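Local coordinates for UDP-glucose:anthocyanidin 3-O-glucosyltransferase (Clitoria ternatea, PDB 4REL), which belongs to the UDP-glycosyltransferase family and is built from two Rossmann-like domains in the GT-B arrangement, at residues V357-R362 against W379-I384. Sequence-based numbering, arbitrary orientation.
Sequences VPMICR and WEVGVI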
ATOM      1  N   VAL A 357      -3.723 -12.138 -11.103  1.00 11.72           N
ATOM      2  CA  VAL A 357      -2.339 -12.548 -11.318  1.00 11.17           C
ATOM      3  C   VAL A 357      -1.762 -13.129 -10.034  1.00  9.38           C
ATOM      4  O   VAL A 357      -1.711 -12.443  -9.008  1.00  9.78           O
ATOM      5  CB  VAL A 357      -1.465 -11.383 -11.799  1.00  8.43           C
ATOM      6  CG1 VAL A 357      -0.012 -11.851 -11.959  1.00 11.28           C
ATOM      7  CG2 VAL A 357      -1.995 -10.853 -13.111  1.00  7.47           C
ATOM      8  N   PRO A 358      -1.328 -14.398 -10.081  1.00 10.93           N
ATOM      9  CA  PRO A 358      -0.757 -15.046  -8.897  1.00  7.61           C
ATOM     10  C   PRO A 358       0.626 -14.477  -8.591  1.00  9.36           C
ATOM     11  O   PRO A 358       1.243 -13.877  -9.473  1.00  8.20           O
ATOM     12  CB  PRO A 358      -0.670 -16.518  -9.312  1.00 10.25           C
ATOM     13  CG  PRO A 358      -0.561 -16.479 -10.796  1.00 12.81           C
ATOM     14  CD  PRO A 358      -1.409 -15.314 -11.233  1.00 11.91           C
ATOM     15  N   MET A 359       1.103 -14.634  -7.358  1.00  7.78           N
ATOM     16  CA  MET A 359       2.326 -13.939  -6.955  1.00  9.38           C
ATOM     17  C   MET A 359       3.422 -14.842  -6.407  1.00 10.47           C
ATOM     18  O   MET A 359       3.148 -15.889  -5.843  1.00 11.76           O
ATOM     19  CB  MET A 359       1.989 -12.867  -5.916  1.00  9.23           C
ATOM     20  CG  MET A 359       1.326 -11.638  -6.516  1.00  7.70           C
ATOM     21  SD  MET A 359       0.542 -10.574  -5.295  1.00 11.63           S
ATOM     22  CE  MET A 359      -0.983 -11.477  -4.993  1.00 10.43           C
ATOM     23  N   ILE A 360       4.670 -14.417  -6.602  1.00 11.18           N
ATOM     24  CA  ILE A 360       5.818 -14.973  -5.892  1.00  8.81           C
ATOM     25  C   ILE A 360       6.331 -13.834  -5.039  1.00  8.03           C
ATOM     26  O   ILE A 360       6.617 -12.748  -5.556  1.00 10.71           O
ATOM     27  CB  ILE A 360       6.933 -15.407  -6.853  1.00 12.31           C
ATOM     28  CG1 ILE A 360       6.472 -16.584  -7.707  1.00 10.13           C
ATOM     29  CG2 ILE A 360       8.207 -15.783  -6.073  1.00 10.28           C
ATOM     30  CD1 ILE A 360       7.368 -16.863  -8.909  1.00 11.27           C
ATOM     31  N   CYS A 361       6.437 -14.073  -3.735  1.00 10.54           N
ATOM     32  CA  CYS A 361       6.590 -12.995  -2.761  1.00  9.34           C
ATOM     33  C   CYS A 361       7.942 -13.027  -2.078  1.00 10.10           C
ATOM     34  O   CYS A 361       8.387 -14.074  -1.623  1.00 11.47           O
ATOM     35  CB  CYS A 361       5.528 -13.127  -1.670  1.00 13.40           C
ATOM     36  SG  CYS A 361       3.820 -13.114  -2.278  1.00 15.78           S
ATOM     37  N   ARG A 362       8.585 -11.870  -2.006  1.00 11.14           N
ATOM     38  CA  ARG A 362       9.770 -11.709  -1.175  1.00  9.11           C
ATOM     39  C   ARG A 362       9.581 -10.425  -0.379  1.00 13.70           C
ATOM     40  O   ARG A 362      10.011  -9.356  -0.809  1.00 13.62           O
ATOM     41  CB  ARG A 362      11.033 -11.629  -2.044  1.00  9.79           C
ATOM     42  CG  ARG A 362      12.349 -11.997  -1.334  1.00 14.71           C
ATOM     43  CD  ARG A 362      12.623 -11.074  -0.150  1.00 18.34           C
ATOM     44  NE  ARG A 362      14.026 -10.978   0.243  1.00 16.67           N
ATOM     45  CZ  ARG A 362      14.429 -10.491   1.413  1.00 19.04           C
ATOM     46  NH1 ARG A 362      13.535 -10.063   2.300  1.00 17.92           N
ATOM     47  NH2 ARG A 362      15.724 -10.424   1.695  1.00 19.15           N
ATOM     48  N   TRP A 379      -5.464 -16.477   1.137  1.00 14.05           N
ATOM     49  CA  TRP A 379      -6.004 -16.445  -0.226  1.00 13.00           C
ATOM     50  C   TRP A 379      -5.517 -17.613  -1.074  1.00 14.56           C
ATOM     51  O   TRP A 379      -6.216 -18.051  -1.996  1.00 15.05           O
ATOM     52  CB  TRP A 379      -5.600 -15.155  -0.929  1.00 10.31           C
ATOM     53  CG  TRP A 379      -6.071 -13.903  -0.264  1.00 13.40           C
ATOM     54  CD1 TRP A 379      -7.134 -13.762   0.583  1.00 21.05           C
ATOM     55  CD2 TRP A 379      -5.479 -12.608  -0.385  1.00 10.91           C
ATOM     56  NE1 TRP A 379      -7.247 -12.448   0.980  1.00 19.32           N
ATOM     57  CE2 TRP A 379      -6.236 -11.722   0.406  1.00 19.11           C
ATOM     58  CE3 TRP A 379      -4.385 -12.106  -1.098  1.00 15.11           C
ATOM     59  CZ2 TRP A 379      -5.929 -10.366   0.510  1.00 20.61           C
ATOM     60  CZ3 TRP A 379      -4.078 -10.769  -0.992  1.00 16.18           C
ATOM     61  CH2 TRP A 379      -4.846  -9.910  -0.192  1.00 22.02           C
ATOM     62  N   GLU A 380      -4.315 -18.102  -0.761  1.00 12.94           N
ATOM     63  CA  GLU A 380      -3.626 -19.115  -1.568  1.00 14.00           C
ATOM     64  C   GLU A 380      -3.537 -18.738  -3.054  1.00 11.81           C
ATOM     65  O   GLU A 380      -3.865 -19.548  -3.930  1.00 11.82           O
ATOM     66  CB  GLU A 380      -4.262 -20.498  -1.376  1.00 13.22           C
ATOM     67  CG  GLU A 380      -4.258 -20.943   0.087  1.00 18.01           C
ATOM     68  CD  GLU A 380      -4.755 -22.358   0.295  1.00 29.14           C
ATOM     69  OE1 GLU A 380      -5.831 -22.517   0.901  1.00 30.53           O
ATOM     70  OE2 GLU A 380      -4.070 -23.303  -0.135  1.00 31.23           O
ATOM     71  N   VAL A 381      -3.058 -17.523  -3.326  1.00  9.50           N
ATOM     72  CA  VAL A 381      -2.936 -17.029  -4.700  1.00  8.17           C
ATOM     73  C   VAL A 381      -1.476 -16.773  -5.027  1.00  9.37           C
ATOM     74  O   VAL A 381      -1.148 -16.023  -5.943  1.00 10.71           O
ATOM     75  CB  VAL A 381      -3.762 -15.747  -4.958  1.00 10.13           C
ATOM     76  CG1 VAL A 381      -5.258 -16.045  -4.912  1.00  8.46           C
ATOM     77  CG2 VAL A 381      -3.402 -14.615  -3.978  1.00  8.28           C
ATOM     78  N   GLY A 382      -0.595 -17.412  -4.272  1.00 10.07           N
ATOM     79  CA  GLY A 382       0.825 -17.246  -4.509  1.00  9.84           C
ATOM     80  C   GLY A 382       1.669 -17.998  -3.508  1.00 10.06           C
ATOM     81  O   GLY A 382       1.137 -18.722  -2.659  1.00 10.76           O
ATOM     82  N   VAL A 383       2.985 -17.827  -3.620  1.00 11.93           N
ATOM     83  CA  VAL A 383       3.935 -18.460  -2.699  1.00  8.41           C
ATOM     84  C   VAL A 383       4.951 -17.432  -2.230  1.00 11.49           C
ATOM     85  O   VAL A 383       5.255 -16.462  -2.933  1.00 12.87           O
ATOM     86  CB  VAL A 383       4.683 -19.662  -3.333  1.00 13.49           C
ATOM     87  CG1 VAL A 383       3.719 -20.809  -3.626  1.00 13.20           C
ATOM     88  CG2 VAL A 383       5.416 -19.245  -4.593  1.00 15.72           C
ATOM     89  N   ILE A 384       5.453 -17.625  -1.021  1.00 11.27           N
ATOM     90  CA  ILE A 384       6.622 -16.879  -0.597  1.00 10.16           C
ATOM     91  C   ILE A 384       7.796 -17.609  -1.233  1.00 13.68           C
ATOM     92  O   ILE A 384       7.835 -18.845  -1.213  1.00 16.58           O
ATOM     93  CB  ILE A 384       6.748 -16.864   0.932  1.00 12.26           C
ATOM     94  CG1 ILE A 384       5.568 -16.085   1.533  1.00 12.35           C
ATOM     95  CG2 ILE A 384       8.105 -16.287   1.345  1.00 14.02           C
ATOM     96  CD1 ILE A 384       5.430 -16.214   3.062  1.00 16.61           C
TER
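Met-359, Ile-360 and Cys-361 pair in parallel with Gly-382, Val-383 and Ile-384, joining the last two strands at one edge of the six-stranded sheet in the second half of the chain. The short strand axes come within 4.6 Å, and their N-to-C directions differ by 12°. Three backbone hydrogen bonds fix the register: Met-359 N to Val-381 O (3.0 Å), Val-383 N to Met-359 O (3.0 Å) and Cys-361 N to Val-383 O (2.8 Å). Val-383 O also receives a CA-H...O contact from Ile-360 CA.

On the face carrying Met-359 and Cys-361, the thioether of Met-359 bends at chi3 (-79°), and its CE lies alongside Val-381 CG2 at 4.1 Å, the two side chains pointing the same way. Further along, Ile-384 CG2 reaches the carbonyl oxygen of Cys-361 at 3.7 Å. Helix 368-378 packs over this face, with Ile-375 touching both Met-359 and Cys-361. On the reverse face Ile-360 CG1 meets Val-383 CG2 at 4.2 Å, and helix 392-403 covers the pair through Leu-399 and Leu-401. Strand 337-342 flanks 359-361 on its other side through backbone hydrogen bonds with Phe-340 and Thr-342, placing 359-361 inside the sheet and 382-384 at its edge.

Two adjacent parallel strands linked through helix 368-378 form a beta-alpha-beta crossover, the repeating element of the Rossmann-like domains in GT-B glycosyltransferases.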